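Local coordinates for ribonuclease P protein component 3 (Thermococcus kodakarensis KOD1, PDB 3WYZ) that probably serves as a protein subunit of ribonuclease P, the RNA-based enzyme that trims the 5' ends of precursor tRNAs, at residues 88-94 against 107-113. Residues are numbered along the deposited sequence; the frame is centred on the assembly and turned at random.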
loop_
_atom_site.group_PDB
_atom_site.type_symbol
_atom_site.label_atom_id
_atom_site.label_comp_id
_atom_site.label_asym_id
_atom_site.label_seq_id
_atom_site.Cartn_x
_atom_site.Cartn_y
_atom_site.Cartn_z
ATOM N N LEU A 88 7.944 7.379 2.690
ATOM C CA LEU A 88 6.607 7.319 2.125
ATOM C C LEU A 88 5.633 7.167 3.274
ATOM O O LEU A 88 5.888 6.421 4.219
ATOM C CB LEU A 88 6.443 6.133 1.178
ATOM C CG LEU A 88 7.355 6.096 -0.038
ATOM C CD1 LEU A 88 7.108 4.835 -0.840
ATOM C CD2 LEU A 88 7.208 7.331 -0.916
ATOM N N LEU A 89 4.511 7.874 3.192
ATOM C CA LEU A 89 3.481 7.776 4.207
ATOM C C LEU A 89 2.349 6.896 3.691
ATOM O O LEU A 89 1.596 7.299 2.806
ATOM C CB LEU A 89 2.972 9.170 4.587
ATOM C CG LEU A 89 2.071 9.263 5.827
ATOM C CD1 LEU A 89 2.791 8.753 7.062
ATOM C CD2 LEU A 89 1.603 10.700 6.046
ATOM N N TYR A 90 2.257 5.686 4.231
ATOM C CA TYR A 90 1.120 4.809 3.981
ATOM C C TYR A 90 0.133 4.906 5.136
ATOM O O TYR A 90 0.508 5.252 6.254
ATOM C CB TYR A 90 1.554 3.349 3.848
ATOM C CG TYR A 90 2.488 3.022 2.705
ATOM C CD1 TYR A 90 2.587 3.838 1.575
ATOM C CD2 TYR A 90 3.236 1.855 2.735
ATOM C CE1 TYR A 90 3.436 3.514 0.533
ATOM C CE2 TYR A 90 4.077 1.521 1.697
ATOM C CZ TYR A 90 4.178 2.353 0.600
ATOM O OH TYR A 90 5.023 2.005 -0.424
ATOM N N VAL A 91 -1.129 4.594 4.851
ATOM C CA VAL A 91 -2.160 4.491 5.876
ATOM C C VAL A 91 -2.911 3.180 5.687
ATOM O O VAL A 91 -3.310 2.841 4.579
ATOM C CB VAL A 91 -3.147 5.674 5.824
ATOM C CG1 VAL A 91 -4.280 5.487 6.832
ATOM C CG2 VAL A 91 -2.423 6.982 6.085
ATOM N N GLN A 92 -3.085 2.450 6.785
ATOM C CA GLN A 92 -3.859 1.220 6.797
ATOM C C GLN A 92 -5.342 1.552 6.655
ATOM O O GLN A 92 -5.891 2.308 7.460
ATOM C CB GLN A 92 -3.620 0.477 8.113
ATOM C CG GLN A 92 -4.354 -0.848 8.273
ATOM C CD GLN A 92 -3.550 -2.025 7.762
ATOM O OE1 GLN A 92 -3.423 -2.218 6.554
ATOM N NE2 GLN A 92 -2.999 -2.817 8.678
ATOM N N GLY A 93 -5.975 0.984 5.628
ATOM C CA GLY A 93 -7.402 1.147 5.408
ATOM C C GLY A 93 -8.226 0.252 6.314
ATOM O O GLY A 93 -7.683 -0.612 6.992
ATOM N N GLY A 94 -9.540 0.461 6.323
ATOM C CA GLY A 94 -10.449 -0.351 7.126
ATOM C C GLY A 94 -11.514 0.445 7.856
ATOM O O GLY A 94 -12.651 -0.017 8.002
ATOM N N VAL A 107 -1.954 11.696 1.211
ATOM C CA VAL A 107 -0.983 10.694 1.620
ATOM C C VAL A 107 -0.515 9.914 0.381
ATOM O O VAL A 107 -1.206 9.892 -0.644
ATOM C CB VAL A 107 -1.606 9.763 2.696
ATOM C CG1 VAL A 107 -2.293 8.547 2.084
ATOM C CG2 VAL A 107 -0.567 9.339 3.697
ATOM N N ASP A 108 0.660 9.291 0.466
ATOM C CA ASP A 108 1.228 8.563 -0.681
ATOM C C ASP A 108 0.334 7.402 -1.109
ATOM O O ASP A 108 0.097 7.203 -2.297
ATOM C CB ASP A 108 2.638 8.047 -0.365
ATOM C CG ASP A 108 3.657 9.172 -0.227
ATOM O OD1 ASP A 108 3.894 9.883 -1.230
ATOM O OD2 ASP A 108 4.216 9.352 0.883
ATOM N N ALA A 109 -0.158 6.629 -0.145
ATOM C CA ALA A 109 -1.015 5.493 -0.468
ATOM C C ALA A 109 -1.946 5.103 0.664
ATOM O O ALA A 109 -1.589 5.204 1.836
ATOM C CB ALA A 109 -0.171 4.294 -0.868
ATOM N N LEU A 110 -3.138 4.652 0.282
ATOM C CA LEU A 110 -4.075 4.014 1.188
ATOM C C LEU A 110 -4.024 2.520 0.912
ATOM O O LEU A 110 -4.349 2.081 -0.190
ATOM C CB LEU A 110 -5.491 4.542 0.950
ATOM C CG LEU A 110 -6.607 3.986 1.837
ATOM C CD1 LEU A 110 -6.352 4.340 3.291
ATOM C CD2 LEU A 110 -7.967 4.505 1.381
ATOM N N ILE A 111 -3.603 1.750 1.912
ATOM C CA ILE A 111 -3.428 0.314 1.762
ATOM C C ILE A 111 -4.693 -0.409 2.201
ATOM O O ILE A 111 -5.125 -0.261 3.347
ATOM C CB ILE A 111 -2.243 -0.207 2.605
ATOM C CG1 ILE A 111 -0.965 0.599 2.337
ATOM C CG2 ILE A 111 -1.995 -1.685 2.331
ATOM C CD1 ILE A 111 -0.493 0.602 0.894
ATOM N N SER A 112 -5.281 -1.176 1.278
ATOM C CA SER A 112 -6.421 -2.052 1.567
ATOM C C SER A 112 -7.562 -1.359 2.326
ATOM O O SER A 112 -7.741 -1.597 3.514
ATOM C CB SER A 112 -5.950 -3.272 2.362
ATOM O OG SER A 112 -5.042 -4.044 1.608
ATOM N N PRO A 113 -8.340 -0.507 1.636
ATOM C CA PRO A 113 -9.462 0.184 2.287
ATOM C C PRO A 113 -10.544 -0.760 2.804
ATOM O O PRO A 113 -11.305 -0.388 3.699
ATOM C CB PRO A 113 -10.017 1.095 1.176
ATOM C CG PRO A 113 -9.472 0.541 -0.103
ATOM C CD PRO A 113 -8.154 -0.072 0.243
#
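Strands 88-92 and 109-111 are neighbouring parallel strands of the TIM barrel-like fold, joined through helix 96-104 as a beta-alpha-beta crossover, and pair as Tyr90 with Ala109, Val91 with Leu110 and Gln92 with Ile111. Three backbone bonds carry the ladder: Val91 N to Ala109 O (3.1 Å), Ile111 N to Val91 O (2.9 Å) and Gly93 N to Ile111 O (2.7 Å). At the N-terminal end the pairing weakens, since Leu89 O receives only weak bonds from Asp108 N and Ala109 N. There the Asp108 side chain takes over: with CG beside its own backbone N (chi1 -68°), it reaches back to strand 88-92, and the anti lone pair of OD2 accepts a nearly straight bond from Leu89 N (2.8 Å, 171°). A leucine at Asp108 would keep bulk but would probably leave Leu89 N without this acceptor and the strand end less firmly fixed.

On the sheet face bearing Tyr90 and Ile111, Ile111 CD1 lies over one face of the phenol ring, offset toward its rim, while Ala109 CB meets Tyr90 CD1 obliquely at 3.7 Å; the hydroxyl bonds to Met16 O across the barrel interior. On the face bearing Val91 and Leu110, helix 96-104 packs against both. Nearby, Val107 CG2 presses tightly on Leu89 CG (3.4 Å) and also touches Val91 CG2 (3.8 Å). At the C-terminal end Gly93 CA lies 3.9 Å from Pro113 CA, a close approach that leaves no room for a beta carbon on Gly93, and Asn99 links the two loops by bonding Gly94 N and Pro113 O. The ladder thus lies between an apolar layer under helix 96-104 and a face that mixes Ile111 and Ala109 with the polar ends of Tyr90 and Gln92, with a carboxylate substituting for a backbone acceptor where it begins.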